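Side-chain contacts in myosin-I heavy chain (Dictyostelium discoideum, PDB 5EJY), which is a class VII myosin, an actin-based motor with ATPase activity acting early in phagocytosis and in adhesion, of which this chain is a MyTH4-FERM part of the tail: residues S234-N239 with N311-H316; F245-S250 with D262-V267; N326-Q331 with E402-A407; N408-V413 with V488-E493. One frame throughout, in Å; residues are numbered along the deposited sequence.

Contact 1: residues S234-N239 with N311-H316; sequences SRMRVN and NEFYYH
A Met-aromatic contact between Met236 and Phe313 joins two lobes of the FERM domain, bringing the loop after helix 223-233 of the ubiquitin-like first lobe against helix 304-322 of the helical central lobe. The sulfur comes in at the rim of the ring: Met236 SD lies 3.8 Å from Phe313 CE2, and its direction from the ring centroid is 85° off the ring normal, so it is the edge and not a face that is used. Met236 and Phe313 cross at about a right angle. The methionine chain then bends at its last torsion (chi3 48°), carrying CE away from the Phe313 ring and onto Phe245 of the first lobe. Ser234 reaches the same corner of the ring, with Ser234 CB 4.0 Å and Ser234 OG 4.1 Å from Phe313 CE2. Its hydroxyl is bonded to the carbonyl of Leu230 in the preceding helix. Between these two residues the chain turns sharply at Arg235, whose positive phi belongs to a Schellman motif ending helix 223-233 and lets Met236 follow Ser234 toward the same aromatic edge. Polar links flank this buried patch: Arg237 forms a salt bridge with Glu310, and the backbone carbonyl of Phe313 receives a bond from Thr208. Packing of the ubiquitin-like lobe on the helical lobe is part of the cloverleaf arrangement of FERM domains.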
loop_
_atom_site.group_PDB
_atom_site.type_symbol
_atom_site.label_atom_id
_atom_site.label_comp_id
_atom_site.label_asym_id
_atom_site.label_seq_id
_atom_site.Cartn_x
_atom_site.Cartn_y
_atom_site.Cartn_z
ATOM N N SER A 234 15.513 7.940 -5.700
ATOM C CA SER A 234 16.748 7.387 -5.132
ATOM C C SER A 234 17.825 7.256 -6.194
ATOM O O SER A 234 18.927 6.807 -5.907
ATOM C CB SER A 234 16.478 5.999 -4.532
ATOM O OG SER A 234 15.423 6.056 -3.595
ATOM N N ARG A 235 17.483 7.629 -7.427
ATOM C CA ARG A 235 18.375 7.528 -8.580
ATOM C C ARG A 235 18.734 6.085 -8.950
ATOM O O ARG A 235 19.834 5.803 -9.428
ATOM C CB ARG A 235 19.643 8.366 -8.367
ATOM C CG ARG A 235 19.362 9.734 -7.752
ATOM C CD ARG A 235 20.506 10.721 -8.032
ATOM N NE ARG A 235 20.313 12.000 -7.349
ATOM C CZ ARG A 235 19.601 13.012 -7.838
ATOM N NH1 ARG A 235 19.002 12.897 -9.023
ATOM N NH2 ARG A 235 19.487 14.141 -7.142
ATOM N N MET A 236 17.794 5.171 -8.728
ATOM C CA MET A 236 17.924 3.807 -9.210
ATOM C C MET A 236 17.372 3.778 -10.627
ATOM O O MET A 236 16.918 4.802 -11.132
ATOM C CB MET A 236 17.096 2.870 -8.313
ATOM C CG MET A 236 17.494 2.963 -6.862
ATOM S SD MET A 236 16.240 2.462 -5.648
ATOM C CE MET A 236 15.708 0.893 -6.328
ATOM N N ARG A 237 17.377 2.611 -11.267
ATOM C CA ARG A 237 16.622 2.471 -12.501
ATOM C C ARG A 237 15.200 2.896 -12.185
ATOM O O ARG A 237 14.671 2.567 -11.123
ATOM C CB ARG A 237 16.652 1.038 -13.029
ATOM C CG ARG A 237 17.947 0.675 -13.732
ATOM C CD ARG A 237 17.917 -0.784 -14.156
ATOM N NE ARG A 237 18.034 -1.683 -13.007
ATOM C CZ ARG A 237 17.939 -3.006 -13.080
ATOM N NH1 ARG A 237 17.696 -3.596 -14.244
ATOM N NH2 ARG A 237 18.075 -3.742 -11.985
ATOM N N VAL A 238 14.576 3.640 -13.089
ATOM C CA VAL A 238 13.322 4.299 -12.727
ATOM C C VAL A 238 12.110 3.361 -12.722
ATOM O O VAL A 238 11.083 3.675 -12.122
ATOM C CB VAL A 238 13.029 5.566 -13.589
ATOM C CG1 VAL A 238 14.155 6.594 -13.437
ATOM C CG2 VAL A 238 12.799 5.193 -15.048
ATOM N N ASN A 239 12.221 2.211 -13.375
ATOM C CA ASN A 239 11.074 1.325 -13.485
ATOM C C ASN A 239 11.183 0.207 -12.455
ATOM O O ASN A 239 12.082 -0.622 -12.536
ATOM C CB ASN A 239 10.979 0.740 -14.895
ATOM C CG ASN A 239 9.674 -0.005 -15.137
ATOM O OD1 ASN A 239 8.880 -0.216 -14.222
ATOM N ND2 ASN A 239 9.451 -0.407 -16.380
ATOM N N ASN A 311 22.041 -2.059 -5.491
ATOM C CA ASN A 311 22.786 -3.135 -4.842
ATOM C C ASN A 311 23.091 -2.825 -3.379
ATOM O O ASN A 311 23.022 -3.709 -2.540
ATOM C CB ASN A 311 24.053 -3.496 -5.631
ATOM C CG ASN A 311 23.738 -4.147 -6.969
ATOM O OD1 ASN A 311 22.623 -4.609 -7.201
ATOM N ND2 ASN A 311 24.719 -4.191 -7.852
ATOM N N GLU A 312 23.399 -1.567 -3.068
ATOM C CA GLU A 312 23.616 -1.157 -1.672
ATOM C C GLU A 312 22.359 -1.307 -0.816
ATOM O O GLU A 312 22.431 -1.777 0.325
ATOM C CB GLU A 312 24.124 0.290 -1.591
ATOM C CG GLU A 312 25.423 0.529 -2.339
ATOM C CD GLU A 312 26.629 -0.136 -1.682
ATOM O OE1 GLU A 312 26.586 -0.404 -0.459
ATOM O OE2 GLU A 312 27.622 -0.393 -2.398
ATOM N N PHE A 313 21.204 -0.894 -1.343
ATOM C CA PHE A 313 19.957 -1.116 -0.614
ATOM C C PHE A 313 19.821 -2.623 -0.365
ATOM O O PHE A 313 19.500 -3.068 0.746
ATOM C CB PHE A 313 18.739 -0.604 -1.409
ATOM C CG PHE A 313 18.443 0.880 -1.219
ATOM C CD1 PHE A 313 18.651 1.503 -0.002
ATOM C CD2 PHE A 313 17.921 1.637 -2.271
ATOM C CE1 PHE A 313 18.367 2.867 0.163
ATOM C CE2 PHE A 313 17.630 2.985 -2.113
ATOM C CZ PHE A 313 17.853 3.602 -0.895
ATOM N N TYR A 314 20.076 -3.412 -1.398
ATOM C CA TYR A 314 19.921 -4.858 -1.256
ATOM C C TYR A 314 20.854 -5.495 -0.212
ATOM O O TYR A 314 20.420 -6.354 0.556
ATOM C CB TYR A 314 20.037 -5.584 -2.601
ATOM C CG TYR A 314 20.024 -7.085 -2.410
ATOM C CD1 TYR A 314 18.939 -7.711 -1.798
ATOM C CD2 TYR A 314 21.104 -7.870 -2.793
ATOM C CE1 TYR A 314 18.920 -9.092 -1.589
ATOM C CE2 TYR A 314 21.090 -9.265 -2.596
ATOM C CZ TYR A 314 19.998 -9.859 -2.001
ATOM O OH TYR A 314 19.988 -11.232 -1.801
ATOM N N TYR A 315 22.124 -5.091 -0.178
ATOM C CA TYR A 315 23.048 -5.654 0.812
ATOM C C TYR A 315 22.528 -5.469 2.230
ATOM O O TYR A 315 22.676 -6.354 3.065
ATOM C CB TYR A 315 24.452 -5.044 0.713
ATOM C CG TYR A 315 25.115 -5.193 -0.630
ATOM C CD1 TYR A 315 24.861 -6.285 -1.438
ATOM C CD2 TYR A 315 25.987 -4.209 -1.104
ATOM C CE1 TYR A 315 25.468 -6.410 -2.679
ATOM C CE2 TYR A 315 26.598 -4.330 -2.332
ATOM C CZ TYR A 315 26.336 -5.429 -3.116
ATOM O OH TYR A 315 26.945 -5.539 -4.347
ATOM N N HIS A 316 21.931 -4.315 2.517
ATOM C CA HIS A 316 21.365 -4.082 3.846
ATOM C C HIS A 316 20.236 -5.061 4.128
ATOM O O HIS A 316 20.102 -5.569 5.242
ATOM C CB HIS A 316 20.828 -2.653 3.975
ATOM C CG HIS A 316 21.891 -1.603 3.929
ATOM N ND1 HIS A 316 22.168 -0.874 2.795
ATOM C CD2 HIS A 316 22.749 -1.164 4.879
ATOM C CE1 HIS A 316 23.149 -0.026 3.047
ATOM N NE2 HIS A 316 23.515 -0.179 4.306
#

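Contact 2: residues F245-S250 with D262-V267; sequences FTIIES and DKLCDV
The carboxylate of Glu249 divides its work: OE1 forms a salt bridge with Lys270, one turn beyond Val267 on helix 264-277, while OE2 rests on that valine. That oxygen sits almost evenly between the two methyls, 3.6 Å from Val267 CG2 and 3.7 Å from Val267 CG1. The first torsion of Glu249 (chi1 53°) sets CG between the backbone N and carbonyl carbon, and the chain runs extended from there, past the valine to the lysine. At the other end of the side chain, Glu249 CB approaches Val267 CG1, at 4.1 Å, so both root and end of the glutamate meet the valine. The lysine probably offsets the charge of a carboxylate lodged beside methyl groups. Two residues earlier on the strand, Ile247 reaches Leu264. Its CD1 lies 4.2 Å from Leu264 CD1, the two side chains crossing at about a right angle, and Ser226 of helix 223-233 touches both residues. Ile248, between Ile247 and Glu249, points away from the helix, as strand alternation requires. Val267 also packs on Phe285 and Phe287 of the adjoining strand. A helix laid on a mixed sheet in this way belongs to the ubiquitin-like first lobe of the FERM domain.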
loop_
_atom_site.group_PDB
_atom_site.type_symbol
_atom_site.label_atom_id
_atom_site.label_comp_id
_atom_site.label_asym_id
_atom_site.label_seq_id
_atom_site.Cartn_x
_atom_site.Cartn_y
_atom_site.Cartn_z
ATOM N N PHE A 245 12.133 -3.701 -7.099
ATOM C CA PHE A 245 11.756 -3.182 -5.780
ATOM C C PHE A 245 10.252 -2.925 -5.694
ATOM O O PHE A 245 9.616 -2.620 -6.696
ATOM C CB PHE A 245 12.489 -1.862 -5.483
ATOM C CG PHE A 245 13.915 -2.031 -4.999
ATOM C CD1 PHE A 245 14.890 -2.552 -5.837
ATOM C CD2 PHE A 245 14.275 -1.642 -3.714
ATOM C CE1 PHE A 245 16.200 -2.667 -5.413
ATOM C CE2 PHE A 245 15.590 -1.766 -3.270
ATOM C CZ PHE A 245 16.555 -2.276 -4.124
ATOM N N THR A 246 9.689 -3.056 -4.495
ATOM C CA THR A 246 8.293 -2.683 -4.258
ATOM C C THR A 246 8.210 -2.108 -2.864
ATOM O O THR A 246 9.177 -2.156 -2.108
ATOM C CB THR A 246 7.298 -3.885 -4.329
ATOM O OG1 THR A 246 7.474 -4.749 -3.186
ATOM C CG2 THR A 246 7.489 -4.684 -5.623
ATOM N N ILE A 247 7.042 -1.592 -2.516
ATOM C CA ILE A 247 6.809 -1.091 -1.179
ATOM C C ILE A 247 5.939 -2.119 -0.479
ATOM O O ILE A 247 4.925 -2.544 -1.028
ATOM C CB ILE A 247 6.083 0.272 -1.217
ATOM C CG1 ILE A 247 6.992 1.331 -1.872
ATOM C CG2 ILE A 247 5.705 0.709 0.202
ATOM C CD1 ILE A 247 6.285 2.645 -2.197
ATOM N N ILE A 248 6.348 -2.528 0.721
ATOM C CA ILE A 248 5.572 -3.476 1.510
ATOM C C ILE A 248 5.045 -2.819 2.780
ATOM O O ILE A 248 5.470 -1.713 3.141
ATOM C CB ILE A 248 6.399 -4.762 1.865
ATOM C CG1 ILE A 248 7.670 -4.402 2.637
ATOM C CG2 ILE A 248 6.727 -5.542 0.604
ATOM C CD1 ILE A 248 7.510 -4.440 4.135
ATOM N N GLU A 249 4.097 -3.481 3.440
ATOM C CA GLU A 249 3.605 -2.999 4.719
ATOM C C GLU A 249 4.233 -3.798 5.851
ATOM O O GLU A 249 4.457 -5.004 5.736
ATOM C CB GLU A 249 2.072 -3.050 4.796
ATOM C CG GLU A 249 1.479 -4.373 4.467
ATOM C CD GLU A 249 -0.045 -4.379 4.550
ATOM O OE1 GLU A 249 -0.570 -5.064 5.438
ATOM O OE2 GLU A 249 -0.711 -3.710 3.732
ATOM N N SER A 250 4.540 -3.109 6.937
ATOM C CA SER A 250 5.156 -3.748 8.090
ATOM C C SER A 250 4.402 -3.350 9.348
ATOM O O SER A 250 4.411 -2.189 9.747
ATOM C CB SER A 250 6.623 -3.343 8.200
ATOM O OG SER A 250 7.229 -3.921 9.341
ATOM N N ASP A 262 -2.676 -2.177 -5.878
ATOM C CA ASP A 262 -3.276 -1.797 -4.600
ATOM C C ASP A 262 -2.914 -0.343 -4.246
ATOM O O ASP A 262 -1.851 0.155 -4.629
ATOM C CB ASP A 262 -2.812 -2.720 -3.485
ATOM C CG ASP A 262 -3.608 -4.018 -3.418
ATOM O OD1 ASP A 262 -4.425 -4.296 -4.312
ATOM O OD2 ASP A 262 -3.402 -4.762 -2.456
ATOM N N LYS A 263 -3.800 0.327 -3.520
ATOM C CA LYS A 263 -3.630 1.755 -3.218
ATOM C C LYS A 263 -2.966 1.935 -1.862
ATOM O O LYS A 263 -3.408 1.353 -0.874
ATOM C CB LYS A 263 -4.988 2.460 -3.202
ATOM C CG LYS A 263 -5.547 2.805 -4.592
ATOM C CD LYS A 263 -5.961 1.559 -5.340
ATOM C CE LYS A 263 -6.306 1.877 -6.803
ATOM N NZ LYS A 263 -6.648 0.580 -7.511
ATOM N N LEU A 264 -1.914 2.740 -1.805
ATOM C CA LEU A 264 -1.250 2.949 -0.518
ATOM C C LEU A 264 -2.178 3.573 0.510
ATOM O O LEU A 264 -2.060 3.277 1.692
ATOM C CB LEU A 264 0.036 3.777 -0.649
ATOM C CG LEU A 264 1.165 3.227 -1.526
ATOM C CD1 LEU A 264 2.446 4.055 -1.321
ATOM C CD2 LEU A 264 1.433 1.767 -1.246
ATOM N N CYS A 265 -3.096 4.443 0.080
ATOM C CA CYS A 265 -4.053 5.001 1.036
ATOM C C CYS A 265 -4.954 3.937 1.687
ATOM O O CYS A 265 -5.379 4.104 2.836
ATOM C CB CYS A 265 -4.894 6.114 0.404
ATOM S SG CYS A 265 -3.968 7.654 0.174
ATOM N N ASP A 266 -5.239 2.854 0.971
ATOM C CA ASP A 266 -5.992 1.750 1.580
ATOM C C ASP A 266 -5.196 1.124 2.739
ATOM O O ASP A 266 -5.769 0.656 3.728
ATOM C CB ASP A 266 -6.342 0.667 0.542
ATOM C CG ASP A 266 -7.538 1.049 -0.334
ATOM O OD1 ASP A 266 -8.288 1.975 0.039
ATOM O OD2 ASP A 266 -7.732 0.405 -1.392
ATOM N N VAL A 267 -3.875 1.115 2.626
ATOM C CA VAL A 267 -3.053 0.586 3.720
ATOM C C VAL A 267 -3.188 1.493 4.944
ATOM O O VAL A 267 -3.366 1.010 6.060
ATOM C CB VAL A 267 -1.567 0.424 3.304
ATOM C CG1 VAL A 267 -0.720 -0.075 4.481
ATOM C CG2 VAL A 267 -1.456 -0.548 2.135
#

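Contact 3: residues N326-Q331 with E402-A407; sequences NYCKDQ and EKHPLA
Tyr327 starts its contacts at CB, which lies 4.0 Å from Leu406 CD1, in a junction of two loops of the helical central lobe of the FERM domain. The same leucine methyl touches the tyrosine backbone, with Leu406 CD1 3.6 Å from Tyr327 O, and so fills the angle between the carbonyl and the root of the side chain. Beyond CB the aromatic ring leaves this junction for strand 410-415 of the third lobe. There Tyr327 CE1 comes within 3.6 Å of Leu411 CB and within 3.4 Å of Val413 CG2. The ring also packs on Val428 of strand 426-432. With CG beside the backbone N (chi1 -67°), the ring is carried over that sheet, while Cys328, next in the chain, turns its side chain toward the other loop. Cys328 SG lies 4.3 Å from His404 NE2, approaching the imidazole obliquely, and also receives a weak bond from the backbone N of Asp330. The histidine ring is confined from several directions. Pro405 CD lies over one face, near the rim, and Tyr333 meets the ring edge-to-face. A type I beta turn from His404 to Ala407 brings His404 and Leu406 onto the same partner loop. Within this turn the imidazole is fixed by a nearly straight bond (169° at the hydrogen): Leu406 N donates to His404 ND1 over 3.0 Å, from a position 12° out of the ring plane.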
loop_
_atom_site.group_PDB
_atom_site.type_symbol
_atom_site.label_atom_id
_atom_site.label_comp_id
_atom_site.label_asym_id
_atom_site.label_seq_id
_atom_site.Cartn_x
_atom_site.Cartn_y
_atom_site.Cartn_z
ATOM N N ASN A 326 14.747 -17.422 10.899
ATOM C CA ASN A 326 13.934 -18.152 9.921
ATOM C C ASN A 326 14.692 -18.424 8.636
ATOM O O ASN A 326 14.307 -19.296 7.859
ATOM C CB ASN A 326 12.650 -17.384 9.579
ATOM C CG ASN A 326 11.626 -17.427 10.689
ATOM O OD1 ASN A 326 11.525 -18.411 11.419
ATOM N ND2 ASN A 326 10.852 -16.358 10.818
ATOM N N TYR A 327 15.760 -17.660 8.404
ATOM C CA TYR A 327 16.539 -17.778 7.176
ATOM C C TYR A 327 17.950 -18.322 7.422
ATOM O O TYR A 327 18.519 -18.995 6.567
ATOM C CB TYR A 327 16.646 -16.406 6.485
ATOM C CG TYR A 327 15.336 -15.866 5.945
ATOM C CD1 TYR A 327 14.491 -16.662 5.184
ATOM C CD2 TYR A 327 14.951 -14.543 6.190
ATOM C CE1 TYR A 327 13.291 -16.158 4.672
ATOM C CE2 TYR A 327 13.755 -14.035 5.691
ATOM C CZ TYR A 327 12.933 -14.847 4.933
ATOM O OH TYR A 327 11.753 -14.350 4.437
ATOM N N CYS A 328 18.520 -18.009 8.579
ATOM C CA CYS A 328 19.900 -18.391 8.878
ATOM C C CYS A 328 20.091 -18.658 10.367
ATOM O O CYS A 328 19.694 -17.846 11.205
ATOM C CB CYS A 328 20.862 -17.287 8.416
ATOM S SG CYS A 328 22.620 -17.594 8.770
ATOM N N LYS A 329 20.697 -19.796 10.697
ATOM C CA LYS A 329 20.935 -20.153 12.090
ATOM C C LYS A 329 22.435 -20.326 12.372
ATOM O O LYS A 329 22.837 -20.690 13.480
ATOM C CB LYS A 329 20.169 -21.435 12.452
ATOM C CG LYS A 329 18.670 -21.394 12.137
ATOM C CD LYS A 329 17.959 -22.682 12.552
ATOM C CE LYS A 329 16.507 -22.714 12.079
ATOM N NZ LYS A 329 15.720 -21.526 12.545
ATOM N N ASP A 330 23.258 -20.060 11.362
ATOM C CA ASP A 330 24.700 -20.249 11.467
ATOM C C ASP A 330 25.376 -19.078 12.186
ATOM O O ASP A 330 25.604 -18.016 11.593
ATOM C CB ASP A 330 25.295 -20.433 10.072
ATOM C CG ASP A 330 26.801 -20.597 10.097
ATOM O OD1 ASP A 330 27.427 -20.263 11.123
ATOM O OD2 ASP A 330 27.362 -21.050 9.081
ATOM N N GLN A 331 25.710 -19.279 13.458
ATOM C CA GLN A 331 26.296 -18.211 14.263
ATOM C C GLN A 331 27.678 -17.796 13.759
ATOM O O GLN A 331 28.021 -16.606 13.772
ATOM C CB GLN A 331 26.394 -18.625 15.728
ATOM C CG GLN A 331 25.070 -18.829 16.441
ATOM C CD GLN A 331 25.273 -19.509 17.782
ATOM O OE1 GLN A 331 26.186 -20.323 17.940
ATOM N NE2 GLN A 331 24.439 -19.168 18.760
ATOM N N GLU A 402 27.404 -12.036 -0.757
ATOM C CA GLU A 402 27.126 -12.438 -2.134
ATOM C C GLU A 402 27.274 -13.944 -2.377
ATOM O O GLU A 402 26.719 -14.476 -3.338
ATOM C CB GLU A 402 28.015 -11.670 -3.118
ATOM C CG GLU A 402 27.591 -10.229 -3.348
ATOM C CD GLU A 402 26.222 -10.121 -3.999
ATOM O OE1 GLU A 402 25.728 -11.145 -4.514
ATOM O OE2 GLU A 402 25.640 -9.014 -3.999
ATOM N N LYS A 403 28.025 -14.623 -1.515
ATOM C CA LYS A 403 28.270 -16.055 -1.700
ATOM C C LYS A 403 27.353 -16.936 -0.853
ATOM O O LYS A 403 27.418 -18.167 -0.937
ATOM C CB LYS A 403 29.737 -16.404 -1.417
ATOM C CG LYS A 403 30.728 -15.788 -2.397
ATOM C CD LYS A 403 30.455 -16.229 -3.830
ATOM C CE LYS A 403 31.495 -15.668 -4.795
ATOM N N HIS A 404 26.506 -16.319 -0.031
ATOM C CA HIS A 404 25.531 -17.092 0.743
ATOM C C HIS A 404 24.487 -17.698 -0.188
ATOM O O HIS A 404 24.099 -17.062 -1.167
ATOM C CB HIS A 404 24.856 -16.214 1.793
ATOM C CG HIS A 404 24.088 -16.988 2.816
ATOM N ND1 HIS A 404 22.836 -17.511 2.568
ATOM C CD2 HIS A 404 24.402 -17.341 4.085
ATOM C CE1 HIS A 404 22.410 -18.147 3.646
ATOM N NE2 HIS A 404 23.339 -18.053 4.582
ATOM N N PRO A 405 24.049 -18.947 0.090
ATOM C CA PRO A 405 23.048 -19.624 -0.741
ATOM C C PRO A 405 21.803 -18.777 -1.029
ATOM O O PRO A 405 21.208 -18.913 -2.094
ATOM C CB PRO A 405 22.653 -20.844 0.114
ATOM C CG PRO A 405 23.850 -21.138 0.911
ATOM C CD PRO A 405 24.506 -19.803 1.201
ATOM N N LEU A 406 21.422 -17.904 -0.104
ATOM C CA LEU A 406 20.175 -17.140 -0.252
ATOM C C LEU A 406 20.352 -15.790 -0.951
ATOM O O LEU A 406 19.375 -15.054 -1.157
ATOM C CB LEU A 406 19.511 -16.935 1.112
ATOM C CG LEU A 406 19.048 -18.205 1.828
ATOM C CD1 LEU A 406 18.351 -17.853 3.114
ATOM C CD2 LEU A 406 18.125 -19.018 0.927
ATOM N N ALA A 407 21.587 -15.456 -1.313
ATOM C CA ALA A 407 21.835 -14.224 -2.061
ATOM C C ALA A 407 21.087 -14.224 -3.376
ATOM O O ALA A 407 21.046 -15.231 -4.071
ATOM C CB ALA A 407 23.336 -14.028 -2.311
#

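Contact 4: residues N408-V413 with V488-E493; sequences NCSLVV and VSLIKE
No ring or planar side chain is involved where Leu490 meets Ser410 and Val412: the contact is made by the branched end of an aliphatic chain, and the aromatic residues Phe294, which touches Ser410, and Tyr494, which bonds its hydroxyl, lie outside it. Leu490 projects from helix 484-499 toward strand 410-415 and meets both strand residues with its methyls. Leu490 CD1 touches both Val412 CG2, in a tip-to-tip meeting, and Ser410 CB, each at 3.7 Å. Leu490 CD2 lies at the same distance from Ser410 CB and from Ser410 OG. That hydroxyl is buried but well provided for, being bonded to the carbonyl of Lys292 and to the hydroxyl of Tyr494. With CG1 of Val412 anti to the backbone N (chi1 -178°), CG2 lies beside the N and is the methyl that meets Leu490 CD1. Leu411, between the two, points away from the helix. Leu490 also packs on Leu431 of the next strand, so it spans two strands of the sheet. With an alanine at Leu490, CG and both methyls are gone, which would probably open a gap between helix and sheet and leave Val412 CG2 without this partner. A C-terminal helix capping a beta sandwich, here also touching Val467 and Ile469 of the second sheet through Val488 and Ile491, is characteristic of the PH/PTB-like third lobe of FERM domains.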
loop_
_atom_site.group_PDB
_atom_site.type_symbol
_atom_site.label_atom_id
_atom_site.label_comp_id
_atom_site.label_asym_id
_atom_site.label_seq_id
_atom_site.Cartn_x
_atom_site.Cartn_y
_atom_site.Cartn_z
ATOM N N ASN A 408 20.496 -13.085 -3.725
ATOM C CA ASN A 408 19.846 -12.936 -5.026
ATOM C C ASN A 408 18.600 -13.807 -5.208
ATOM O O ASN A 408 18.243 -14.181 -6.323
ATOM C CB ASN A 408 20.856 -13.179 -6.141
ATOM C CG ASN A 408 22.052 -12.253 -6.037
ATOM O OD1 ASN A 408 21.894 -11.036 -5.912
ATOM N ND2 ASN A 408 23.251 -12.821 -6.052
ATOM N N CYS A 409 17.931 -14.101 -4.099
ATOM C CA CYS A 409 16.690 -14.872 -4.116
ATOM C C CYS A 409 15.574 -14.113 -3.408
ATOM O O CYS A 409 15.820 -13.453 -2.404
ATOM C CB CYS A 409 16.879 -16.197 -3.366
ATOM S SG CYS A 409 18.009 -17.365 -4.145
ATOM N N SER A 410 14.348 -14.263 -3.900
ATOM C CA SER A 410 13.169 -13.772 -3.190
ATOM C C SER A 410 12.822 -14.815 -2.128
ATOM O O SER A 410 12.598 -15.978 -2.454
ATOM C CB SER A 410 11.995 -13.605 -4.159
ATOM O OG SER A 410 12.380 -12.901 -5.338
ATOM N N LEU A 411 12.767 -14.398 -0.869
ATOM C CA LEU A 411 12.689 -15.334 0.244
ATOM C C LEU A 411 11.288 -15.401 0.832
ATOM O O LEU A 411 10.628 -14.371 1.007
ATOM C CB LEU A 411 13.677 -14.931 1.337
ATOM C CG LEU A 411 15.142 -14.832 0.913
ATOM C CD1 LEU A 411 16.012 -14.504 2.110
ATOM C CD2 LEU A 411 15.587 -16.134 0.234
ATOM N N VAL A 412 10.845 -16.616 1.147
ATOM C CA VAL A 412 9.539 -16.833 1.759
ATOM C C VAL A 412 9.654 -17.925 2.824
ATOM O O VAL A 412 10.093 -19.040 2.530
ATOM C CB VAL A 412 8.485 -17.276 0.718
ATOM C CG1 VAL A 412 7.115 -17.440 1.380
ATOM C CG2 VAL A 412 8.409 -16.280 -0.441
ATOM N N VAL A 413 9.262 -17.607 4.051
ATOM C CA VAL A 413 9.284 -18.585 5.145
ATOM C C VAL A 413 8.034 -19.460 5.070
ATOM O O VAL A 413 6.910 -18.949 5.039
ATOM C CB VAL A 413 9.344 -17.892 6.522
ATOM C CG1 VAL A 413 9.280 -18.921 7.662
ATOM C CG2 VAL A 413 10.596 -17.037 6.637
ATOM N N VAL A 488 2.419 -16.229 -4.192
ATOM C CA VAL A 488 1.687 -16.304 -5.459
ATOM C C VAL A 488 2.231 -15.309 -6.489
ATOM O O VAL A 488 2.486 -15.669 -7.644
ATOM C CB VAL A 488 0.170 -16.050 -5.263
ATOM C CG1 VAL A 488 -0.539 -15.863 -6.622
ATOM C CG2 VAL A 488 -0.474 -17.191 -4.465
ATOM N N SER A 489 2.405 -14.051 -6.085
ATOM C CA SER A 489 2.858 -13.042 -7.040
ATOM C C SER A 489 4.298 -13.282 -7.489
ATOM O O SER A 489 4.644 -13.000 -8.629
ATOM C CB SER A 489 2.675 -11.607 -6.492
ATOM O OG SER A 489 3.516 -11.381 -5.379
ATOM N N LEU A 490 5.138 -13.812 -6.607
ATOM C CA LEU A 490 6.505 -14.136 -7.008
ATOM C C LEU A 490 6.478 -15.211 -8.089
ATOM O O LEU A 490 7.179 -15.120 -9.091
ATOM C CB LEU A 490 7.320 -14.639 -5.819
ATOM C CG LEU A 490 7.768 -13.596 -4.798
ATOM C CD1 LEU A 490 8.421 -14.284 -3.594
ATOM C CD2 LEU A 490 8.730 -12.603 -5.459
ATOM N N ILE A 491 5.662 -16.239 -7.888
ATOM C CA ILE A 491 5.599 -17.302 -8.882
ATOM C C ILE A 491 5.129 -16.735 -10.218
ATOM O O ILE A 491 5.741 -16.983 -11.263
ATOM C CB ILE A 491 4.705 -18.459 -8.428
ATOM C CG1 ILE A 491 5.334 -19.127 -7.200
ATOM C CG2 ILE A 491 4.532 -19.471 -9.578
ATOM C CD1 ILE A 491 4.485 -20.245 -6.566
ATOM N N LYS A 492 4.061 -15.941 -10.180
ATOM C CA LYS A 492 3.538 -15.342 -11.402
ATOM C C LYS A 492 4.520 -14.378 -12.080
ATOM O O LYS A 492 4.649 -14.382 -13.307
ATOM C CB LYS A 492 2.200 -14.649 -11.124
ATOM C CG LYS A 492 1.102 -15.638 -10.718
ATOM C CD LYS A 492 -0.236 -14.947 -10.536
ATOM C CE LYS A 492 -1.392 -15.921 -10.719
ATOM N NZ LYS A 492 -1.434 -16.947 -9.655
ATOM N N GLU A 493 5.203 -13.546 -11.293
ATOM C CA GLU A 493 6.133 -12.573 -11.863
ATOM C C GLU A 493 7.405 -13.200 -12.447
ATOM O O GLU A 493 7.880 -12.781 -13.505
ATOM C CB GLU A 493 6.507 -11.512 -10.825
ATOM C CG GLU A 493 5.335 -10.676 -10.354
ATOM C CD GLU A 493 5.007 -9.546 -11.314
ATOM O OE1 GLU A 493 5.460 -9.594 -12.480
ATOM O OE2 GLU A 493 4.308 -8.601 -10.893
#

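How the contacts relate
All four contacts are buried, yet they serve different levels of the fold. Contacts 2 and 4 each fasten a helix to a sheet inside one lobe, the first and the third respectively, whereas contact 1 joins the first lobe to the central one and contact 3 ties two central-lobe loops beside the third. Contact 4 sets a leucine against a valine and a serine; contact 2 adds a carboxylate, and sulfur meets a ring in contacts 1 and 3, at its edge in one and obliquely in the other. Phe245 of contact 2 packs on Phe313 of contact 1. Contact 1 also reaches contact 4, through a probable hydrogen bond between Tyr314 OH and Asn408 N (2.7 Å).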